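Long-range contacts in endoglucanase EG-II (Hypocrea jecorina, PDB 3QR3), which catalyses the hydrolysis of internal beta-1,4-glucosidic bonds in cellulose, as an endo-acting glucanase of glycoside hydrolase family 5: residues A[161-166]-A[202-207]; A[177-182]-A[212-217]; A[127-132]-A[142-147]. All blocks are in the same frame, centred on the assembly; numbering follows the deposited sequence.

How the interactions relate
Interactions 2 and 3 are buried at similar depth, their centres about 11 and 12 Å from that of the chain; interaction 1 lies further out, at about 18 Å. Interaction 2 joins two neighbouring strands, so its chemistry is mainly backbone hydrogen bonding with apolar packing beside it. Interaction 3 sets a helix against a strand and depends on aromatic rings and one indole bond. Interaction 1, partly buried, pairs a helix with a loop through a glutamine amide and a water, with valines on its inner side. The helix of interaction 1 packs on interaction 3, V165 meeting W129 and I146. Interactions 2 and 3 share the sheet: S180 N probably bonds F144 O, joining strands 179-182 and 142-145.

Interaction 1 of 3, residues A[161-166]-A[202-207]; sequences TVQEVV and SQVTNP
In the outer layer of the TIM barrel, Q163 of helix 155-171 grips the backbone of T205 in the loop from helix 197-201 to strand 214-219. The side-chain amide uses both of its polar atoms on this one residue. Q163 NE2 donates to T205 O at 2.9 Å, nearly straight (173°), with the acceptor in the amide plane of Q163. In return T205 N donates to Q163 OE1, also at 2.9 Å. A glutamine suits the place because its amide carries a donor and an acceptor side by side; CG anti to the backbone N and a bend at chi2 (66°) bring it to the loop. Water 1 donates to Q163 OE1 at 2.8 Å and to Q203 O, holding the loop two residues before T205 too. Beneath this polar layer V166 CG2 meets V204 CG1 at 3.9 Å, the branched side chains crossing at an angle, and V162 CG1 lies more loosely against V204 CG2. L181 of strand 179-182 touches all three valines from the barrel side. Two bonds to the backbone of one residue fix the rotation of the Q163 amide and give an irregular loop a partner much as a neighbouring strand would.

Interaction 2 of 3, residues A[177-182]-A[212-217]; sequences QFISLP and TNLIFD
Backbone hydrogen bonds join I179 and L181 to the strand beside them in parallel fashion. I179 N donates to N213 O and I179 O accepts from I215 N, both at 2.9 Å; L181 repeats the pattern with I215 O and D217 N. Among polar side chains, S180 OG donates to D217 OD2 at 2.8 Å, meeting the carboxylate oxygen on its anti side. The same hydroxyl is bonded to W143 NE1, and D217 OD1 to T259 OG1, so S180 ties strands 142-145, 179-182 and 214-219 together and D217 extends the bonds to strand 256-261. With an alanine in place of D217, S180 and T259 would probably both lose this acceptor and the S180 hydroxyl be freer to turn. Apolar contacts lie on both faces: beside S180 and D217, I215 CG1 comes 3.7 Å from F178 CD1. On the other face I179 CB and L214 CD2 lie alongside, and L181 CD1 reaches F216 CE1 at 3.9 Å; I179, L181 and L214 suit the surface beneath helix 155-171, while F216 meets the rings of F192 and W248. Neighbouring parallel strands inclined by 41° and joined through helix 197-201 make a beta-alpha-beta crossover, the repeating element of the TIM barrel.

Interaction 3 of 3, residues A[127-132]-A[142-147]; sequences SLWSQL and VWFGIM
W129 meets F144, G145 and I146 in a buried helix-on-strand contact, where helix 122-136 packs on the outside of the TIM barrel against the end of strand 142-145. Helix and strand run antiparallel (179°) with their axes 10.8 Å apart, a distance that a large indole is well suited to span. Its polar atom is satisfied at the strand end: W129 NE1 donates to I146 O at 3.1 Å. The bond is bent (140° at the hydrogen), yet it arrives on a lone pair in the carbonyl plane. Next along the rim, W129 CZ2 lies 3.3 Å from G145 O, near the ring plane. G145 centres an inverse gamma turn, which bends the backbone at the indole rim. Further along, W129 CZ3 touches F144 CD1 at 3.3 Å, in the plane of the phenyl ring. The meeting is rim to rim, with planes at 74° and neither ring over the other's face. With CG anti to its carbonyl carbon, the F144 ring has its CD1–CE1 edge at the helix, CD1 at the indole and CE1 near L132 O. One face of the indole is covered by L132 CD1 from the next turn of its own helix. Around this core, F125 meets W129 edge-to-face, I104 of strand 99-104 touches the indole too, and I169 of helix 155-171 packs on F144, while I179 of strand 179-182 touches both F144 and I146.

Interaction 1 of 3, residues A[161-166]-A[202-207]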
loop_
_atom_site.group_PDB
_atom_site.type_symbol
_atom_site.label_atom_id
_atom_site.label_comp_id
_atom_site.label_asym_id
_atom_site.label_seq_id
_atom_site.Cartn_x
_atom_site.Cartn_y
_atom_site.Cartn_z
ATOM N N THR A 161 -4.108 16.978 -8.270
ATOM C CA THR A 161 -4.761 15.728 -8.663
ATOM C C THR A 161 -5.205 14.977 -7.418
ATOM O O THR A 161 -6.359 14.525 -7.313
ATOM C CB THR A 161 -3.810 14.851 -9.512
ATOM O OG1 THR A 161 -3.496 15.539 -10.728
ATOM C CG2 THR A 161 -4.434 13.473 -9.836
ATOM N N VAL A 162 -4.289 14.849 -6.463
ATOM C CA VAL A 162 -4.606 14.159 -5.217
ATOM C C VAL A 162 -5.788 14.823 -4.506
ATOM O O VAL A 162 -6.676 14.135 -3.993
ATOM C CB VAL A 162 -3.370 14.036 -4.279
ATOM C CG1 VAL A 162 -3.777 13.491 -2.904
ATOM C CG2 VAL A 162 -2.293 13.135 -4.914
ATOM N N GLN A 163 -5.801 16.158 -4.476
ATOM C CA GLN A 163 -6.917 16.897 -3.876
ATOM C C GLN A 163 -8.248 16.576 -4.568
ATOM O O GLN A 163 -9.270 16.367 -3.913
ATOM C CB GLN A 163 -6.651 18.410 -3.914
ATOM C CG GLN A 163 -7.814 19.266 -3.416
ATOM C CD GLN A 163 -8.096 19.070 -1.926
ATOM O OE1 GLN A 163 -7.441 19.671 -1.071
ATOM N NE2 GLN A 163 -9.082 18.225 -1.616
ATOM N N GLU A 164 -8.241 16.544 -5.898
ATOM C CA GLU A 164 -9.448 16.191 -6.641
ATOM C C GLU A 164 -9.929 14.772 -6.275
ATOM O O GLU A 164 -11.124 14.509 -6.168
ATOM C CB GLU A 164 -9.209 16.296 -8.155
ATOM C CG GLU A 164 -9.092 17.731 -8.704
ATOM C CD GLU A 164 -9.343 17.785 -10.212
ATOM O OE1 GLU A 164 -10.102 16.924 -10.721
ATOM O OE2 GLU A 164 -8.786 18.682 -10.887
ATOM N N VAL A 165 -8.998 13.852 -6.089
ATOM C CA VAL A 165 -9.378 12.494 -5.684
ATOM C C VAL A 165 -9.996 12.477 -4.284
ATOM O O VAL A 165 -11.070 11.913 -4.076
ATOM C CB VAL A 165 -8.186 11.527 -5.758
ATOM C CG1 VAL A 165 -8.543 10.171 -5.143
ATOM C CG2 VAL A 165 -7.763 11.353 -7.213
ATOM N N VAL A 166 -9.334 13.108 -3.324
ATOM C CA VAL A 166 -9.901 13.186 -1.974
ATOM C C VAL A 166 -11.317 13.779 -1.996
ATOM O O VAL A 166 -12.232 13.272 -1.344
ATOM C CB VAL A 166 -9.008 13.990 -1.015
ATOM C CG1 VAL A 166 -9.775 14.327 0.267
ATOM C CG2 VAL A 166 -7.737 13.199 -0.694
ATOM N N SER A 202 0.454 18.605 2.203
ATOM C CA SER A 202 -0.110 19.171 3.424
ATOM C C SER A 202 -1.291 20.107 3.164
ATOM O O SER A 202 -2.060 20.403 4.082
ATOM C CB SER A 202 0.964 19.910 4.233
ATOM O OG SER A 202 1.854 18.988 4.841
ATOM N N GLN A 203 -1.435 20.571 1.923
ATOM C CA GLN A 203 -2.487 21.532 1.577
ATOM C C GLN A 203 -3.798 20.832 1.208
ATOM O O GLN A 203 -4.826 21.482 1.025
ATOM C CB GLN A 203 -2.036 22.429 0.417
ATOM C CG GLN A 203 -0.604 22.964 0.544
ATOM C CD GLN A 203 -0.313 23.557 1.915
ATOM O OE1 GLN A 203 -1.139 24.267 2.484
ATOM N NE2 GLN A 203 0.875 23.266 2.450
ATOM N N VAL A 204 -3.755 19.508 1.089
ATOM C CA VAL A 204 -4.931 18.735 0.700
ATOM C C VAL A 204 -5.878 18.629 1.888
ATOM O O VAL A 204 -5.446 18.358 2.990
ATOM C CB VAL A 204 -4.526 17.321 0.195
ATOM C CG1 VAL A 204 -5.754 16.452 -0.066
ATOM C CG2 VAL A 204 -3.681 17.435 -1.059
ATOM N N THR A 205 -7.167 18.865 1.666
ATOM C CA THR A 205 -8.130 18.809 2.750
ATOM C C THR A 205 -9.402 18.094 2.343
ATOM O O THR A 205 -9.694 17.973 1.167
ATOM C CB THR A 205 -8.568 20.233 3.207
ATOM O OG1 THR A 205 -9.225 20.911 2.122
ATOM C CG2 THR A 205 -7.375 21.053 3.705
ATOM N N ASN A 206 -10.165 17.655 3.337
ATOM C CA ASN A 206 -11.539 17.217 3.140
ATOM C C ASN A 206 -12.392 18.426 2.765
ATOM O O ASN A 206 -11.987 19.562 3.003
ATOM C CB ASN A 206 -12.084 16.615 4.437
ATOM C CG ASN A 206 -11.264 15.428 4.926
ATOM O OD1 ASN A 206 -10.723 15.441 6.035
ATOM N ND2 ASN A 206 -11.176 14.401 4.103
ATOM N N PRO A 207 -13.580 18.188 2.195
ATOM C CA PRO A 207 -14.501 19.277 1.845
ATOM C C PRO A 207 -14.733 20.265 2.985
ATOM O O PRO A 207 -14.875 21.463 2.718
ATOM C CB PRO A 207 -15.796 18.535 1.523
ATOM C CG PRO A 207 -15.309 17.213 0.942
ATOM C CD PRO A 207 -14.060 16.876 1.716
HETATM O O HOH W 1 -5.575 21.676 -1.720
#

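Interaction 2 of 3, residues A[177-182]-A[212-217]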
loop_
_atom_site.group_PDB
_atom_site.type_symbol
_atom_site.label_atom_id
_atom_site.label_comp_id
_atom_site.label_asym_id
_atom_site.label_seq_id
_atom_site.Cartn_x
_atom_site.Cartn_y
_atom_site.Cartn_z
ATOM N N GLN A 177 -13.482 7.018 6.164
ATOM C CA GLN A 177 -12.306 6.192 5.895
ATOM C C GLN A 177 -10.990 6.964 5.906
ATOM O O GLN A 177 -10.964 8.160 5.630
ATOM C CB GLN A 177 -12.460 5.499 4.534
ATOM C CG GLN A 177 -13.530 4.416 4.483
ATOM C CD GLN A 177 -14.930 4.949 4.186
ATOM O OE1 GLN A 177 -15.179 6.154 4.221
ATOM N NE2 GLN A 177 -15.852 4.041 3.892
ATOM N N PHE A 178 -9.897 6.266 6.212
ATOM C CA PHE A 178 -8.554 6.790 5.965
ATOM C C PHE A 178 -8.295 6.916 4.464
ATOM O O PHE A 178 -8.730 6.070 3.667
ATOM C CB PHE A 178 -7.476 5.861 6.552
ATOM C CG PHE A 178 -7.406 5.858 8.060
ATOM C CD1 PHE A 178 -7.042 7.003 8.761
ATOM C CD2 PHE A 178 -7.669 4.691 8.774
ATOM C CE1 PHE A 178 -6.955 6.991 10.139
ATOM C CE2 PHE A 178 -7.589 4.671 10.158
ATOM C CZ PHE A 178 -7.225 5.815 10.844
ATOM N N ILE A 179 -7.550 7.948 4.086
ATOM C CA ILE A 179 -7.127 8.132 2.703
ATOM C C ILE A 179 -5.623 8.424 2.685
ATOM O O ILE A 179 -5.149 9.258 3.440
ATOM C CB ILE A 179 -7.885 9.292 2.019
ATOM C CG1 ILE A 179 -9.394 9.051 2.055
ATOM C CG2 ILE A 179 -7.427 9.454 0.575
ATOM C CD1 ILE A 179 -10.208 10.230 1.506
ATOM N N SER A 180 -4.878 7.720 1.836
ATOM C CA SER A 180 -3.439 7.934 1.697
ATOM C C SER A 180 -3.119 9.133 0.824
ATOM O O SER A 180 -3.777 9.357 -0.192
ATOM C CB SER A 180 -2.788 6.723 1.030
ATOM O OG SER A 180 -2.816 5.591 1.869
ATOM N N LEU A 181 -2.086 9.885 1.207
ATOM C CA LEU A 181 -1.533 10.936 0.358
ATOM C C LEU A 181 -0.107 10.542 -0.054
ATOM O O LEU A 181 0.821 10.637 0.750
ATOM C CB LEU A 181 -1.523 12.279 1.109
ATOM C CG LEU A 181 -2.843 12.726 1.750
ATOM C CD1 LEU A 181 -2.684 14.047 2.491
ATOM C CD2 LEU A 181 -3.959 12.827 0.696
ATOM N N PRO A 182 0.075 10.079 -1.304
ATOM C CA PRO A 182 1.415 9.648 -1.727
ATOM C C PRO A 182 2.221 10.727 -2.448
ATOM O O PRO A 182 1.677 11.460 -3.280
ATOM C CB PRO A 182 1.100 8.502 -2.684
ATOM C CG PRO A 182 -0.176 9.000 -3.385
ATOM C CD PRO A 182 -0.948 9.780 -2.330
ATOM N N THR A 212 -8.532 15.715 8.603
ATOM C CA THR A 212 -8.890 14.507 9.336
ATOM C C THR A 212 -8.832 13.248 8.461
ATOM O O THR A 212 -9.414 13.195 7.366
ATOM C CB THR A 212 -10.290 14.646 9.966
ATOM O OG1 THR A 212 -10.364 15.886 10.680
ATOM C CG2 THR A 212 -10.577 13.487 10.924
ATOM N N ASN A 213 -8.118 12.245 8.956
ATOM C CA ASN A 213 -8.014 10.938 8.302
ATOM C C ASN A 213 -7.299 10.941 6.953
ATOM O O ASN A 213 -7.440 10.011 6.150
ATOM C CB ASN A 213 -9.395 10.287 8.211
ATOM C CG ASN A 213 -9.888 9.797 9.564
ATOM O OD1 ASN A 213 -9.090 9.515 10.463
ATOM N ND2 ASN A 213 -11.203 9.711 9.720
ATOM N N LEU A 214 -6.515 11.983 6.714
ATOM C CA LEU A 214 -5.708 12.073 5.513
ATOM C C LEU A 214 -4.293 11.816 5.970
ATOM O O LEU A 214 -3.695 12.632 6.669
ATOM C CB LEU A 214 -5.841 13.457 4.859
ATOM C CG LEU A 214 -7.250 13.887 4.442
ATOM C CD1 LEU A 214 -7.225 15.255 3.743
ATOM C CD2 LEU A 214 -7.923 12.847 3.541
ATOM N N ILE A 215 -3.770 10.652 5.594
ATOM C CA ILE A 215 -2.537 10.150 6.166
ATOM C C ILE A 215 -1.451 10.141 5.113
ATOM O O ILE A 215 -1.681 9.679 3.999
ATOM C CB ILE A 215 -2.750 8.713 6.691
ATOM C CG1 ILE A 215 -3.995 8.656 7.596
ATOM C CG2 ILE A 215 -1.484 8.187 7.390
ATOM C CD1 ILE A 215 -3.904 9.566 8.841
ATOM N N PHE A 216 -0.269 10.652 5.450
ATOM C CA PHE A 216 0.827 10.618 4.491
ATOM C C PHE A 216 1.294 9.177 4.295
ATOM O O PHE A 216 1.479 8.442 5.253
ATOM C CB PHE A 216 1.974 11.532 4.926
ATOM C CG PHE A 216 1.588 13.002 4.985
ATOM C CD1 PHE A 216 1.181 13.678 3.837
ATOM C CD2 PHE A 216 1.638 13.695 6.180
ATOM C CE1 PHE A 216 0.828 15.029 3.885
ATOM C CE2 PHE A 216 1.292 15.042 6.242
ATOM C CZ PHE A 216 0.886 15.714 5.089
ATOM N N ASP A 217 1.471 8.777 3.043
ATOM C CA ASP A 217 1.777 7.375 2.717
ATOM C C ASP A 217 3.208 7.308 2.190
ATOM O O ASP A 217 3.486 7.827 1.113
ATOM C CB ASP A 217 0.794 6.913 1.627
ATOM C CG ASP A 217 0.794 5.416 1.406
ATOM O OD1 ASP A 217 1.866 4.791 1.550
ATOM O OD2 ASP A 217 -0.286 4.869 1.062
#

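Interaction 3 of 3, residues A[127-132]-A[142-147]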
loop_
_atom_site.group_PDB
_atom_site.type_symbol
_atom_site.label_atom_id
_atom_site.label_comp_id
_atom_site.label_asym_id
_atom_site.label_seq_id
_atom_site.Cartn_x
_atom_site.Cartn_y
_atom_site.Cartn_z
ATOM N N SER A 127 -12.667 9.582 -11.636
ATOM C CA SER A 127 -13.748 8.671 -12.002
ATOM C C SER A 127 -13.522 7.255 -11.452
ATOM O O SER A 127 -14.463 6.584 -11.023
ATOM C CB SER A 127 -13.894 8.624 -13.519
ATOM O OG SER A 127 -14.182 7.316 -13.955
ATOM N N LEU A 128 -12.272 6.804 -11.468
ATOM C CA LEU A 128 -11.939 5.506 -10.885
ATOM C C LEU A 128 -12.214 5.541 -9.380
ATOM O O LEU A 128 -12.928 4.699 -8.847
ATOM C CB LEU A 128 -10.471 5.166 -11.144
ATOM C CG LEU A 128 -9.911 4.004 -10.320
ATOM C CD1 LEU A 128 -10.463 2.684 -10.843
ATOM C CD2 LEU A 128 -8.371 4.012 -10.328
ATOM N N TRP A 129 -11.675 6.548 -8.704
ATOM C CA TRP A 129 -11.803 6.624 -7.256
ATOM C C TRP A 129 -13.223 6.932 -6.790
ATOM O O TRP A 129 -13.641 6.490 -5.724
ATOM C CB TRP A 129 -10.781 7.594 -6.661
ATOM C CG TRP A 129 -9.461 6.925 -6.472
ATOM C CD1 TRP A 129 -8.298 7.174 -7.151
ATOM C CD2 TRP A 129 -9.174 5.853 -5.569
ATOM N NE1 TRP A 129 -7.304 6.338 -6.706
ATOM C CE2 TRP A 129 -7.815 5.517 -5.734
ATOM C CE3 TRP A 129 -9.935 5.149 -4.628
ATOM C CZ2 TRP A 129 -7.197 4.504 -4.992
ATOM C CZ3 TRP A 129 -9.319 4.138 -3.893
ATOM C CH2 TRP A 129 -7.965 3.828 -4.082
ATOM N N SER A 130 -13.976 7.666 -7.597
ATOM C CA SER A 130 -15.351 7.982 -7.227
ATOM C C SER A 130 -16.162 6.685 -7.158
ATOM O O SER A 130 -16.962 6.471 -6.242
ATOM C CB SER A 130 -15.955 8.962 -8.238
ATOM O OG SER A 130 -17.251 9.360 -7.847
ATOM N N GLN A 131 -15.933 5.802 -8.123
ATOM C CA GLN A 131 -16.628 4.525 -8.149
ATOM C C GLN A 131 -16.237 3.618 -6.990
ATOM O O GLN A 131 -17.098 3.003 -6.365
ATOM C CB GLN A 131 -16.385 3.804 -9.475
ATOM C CG GLN A 131 -16.981 4.526 -10.667
ATOM C CD GLN A 131 -16.688 3.793 -11.946
ATOM O OE1 GLN A 131 -17.358 2.821 -12.278
ATOM N NE2 GLN A 131 -15.672 4.244 -12.666
ATOM N N LEU A 132 -14.943 3.528 -6.705
ATOM C CA LEU A 132 -14.486 2.725 -5.576
ATOM C C LEU A 132 -15.051 3.266 -4.262
ATOM O O LEU A 132 -15.497 2.508 -3.412
ATOM C CB LEU A 132 -12.959 2.677 -5.536
ATOM C CG LEU A 132 -12.340 1.882 -6.685
ATOM C CD1 LEU A 132 -10.825 2.082 -6.727
ATOM C CD2 LEU A 132 -12.707 0.408 -6.521
ATOM N N VAL A 142 -12.074 0.132 5.025
ATOM C CA VAL A 142 -11.404 0.222 3.736
ATOM C C VAL A 142 -10.574 1.509 3.741
ATOM O O VAL A 142 -11.053 2.574 4.122
ATOM C CB VAL A 142 -12.410 0.214 2.572
ATOM C CG1 VAL A 142 -11.730 0.577 1.254
ATOM C CG2 VAL A 142 -13.084 -1.146 2.471
ATOM N N TRP A 143 -9.320 1.395 3.340
ATOM C CA TRP A 143 -8.386 2.514 3.383
ATOM C C TRP A 143 -8.071 2.824 1.920
ATOM O O TRP A 143 -7.724 1.910 1.166
ATOM C CB TRP A 143 -7.135 2.055 4.143
ATOM C CG TRP A 143 -6.052 3.070 4.300
ATOM C CD1 TRP A 143 -5.512 3.857 3.323
ATOM C CD2 TRP A 143 -5.346 3.381 5.505
ATOM N NE1 TRP A 143 -4.528 4.663 3.858
ATOM C CE2 TRP A 143 -4.408 4.389 5.194
ATOM C CE3 TRP A 143 -5.429 2.922 6.822
ATOM C CZ2 TRP A 143 -3.553 4.933 6.149
ATOM C CZ3 TRP A 143 -4.580 3.459 7.767
ATOM C CH2 TRP A 143 -3.650 4.453 7.426
ATOM N N PHE A 144 -8.219 4.082 1.499
ATOM C CA PHE A 144 -8.061 4.430 0.080
ATOM C C PHE A 144 -6.609 4.795 -0.276
ATOM O O PHE A 144 -6.145 5.899 0.019
ATOM C CB PHE A 144 -9.029 5.557 -0.321
ATOM C CG PHE A 144 -10.486 5.198 -0.163
ATOM C CD1 PHE A 144 -11.177 4.577 -1.190
ATOM C CD2 PHE A 144 -11.164 5.481 1.013
ATOM C CE1 PHE A 144 -12.519 4.244 -1.048
ATOM C CE2 PHE A 144 -12.501 5.151 1.158
ATOM C CZ PHE A 144 -13.177 4.527 0.130
ATOM N N GLY A 145 -5.902 3.851 -0.895
ATOM C CA GLY A 145 -4.506 4.029 -1.278
ATOM C C GLY A 145 -4.390 4.622 -2.671
ATOM O O GLY A 145 -4.215 3.912 -3.685
ATOM N N ILE A 146 -4.492 5.942 -2.713
ATOM C CA ILE A 146 -4.682 6.688 -3.961
ATOM C C ILE A 146 -3.795 6.252 -5.124
ATOM O O ILE A 146 -4.273 6.081 -6.252
ATOM C CB ILE A 146 -4.534 8.206 -3.699
ATOM C CG1 ILE A 146 -5.708 8.690 -2.852
ATOM C CG2 ILE A 146 -4.464 8.987 -5.007
ATOM C CD1 ILE A 146 -5.760 10.233 -2.674
ATOM N N MET A 147 -2.509 6.062 -4.858
ATOM C CA MET A 147 -1.572 5.736 -5.920
ATOM C C MET A 147 -0.261 5.186 -5.383
ATOM O O MET A 147 0.308 5.717 -4.441
ATOM C CB MET A 147 -1.300 6.960 -6.804
ATOM C CG MET A 147 -0.355 6.681 -7.977
ATOM S SD MET A 147 -0.945 5.366 -9.066
ATOM C CE MET A 147 -2.576 5.987 -9.445
#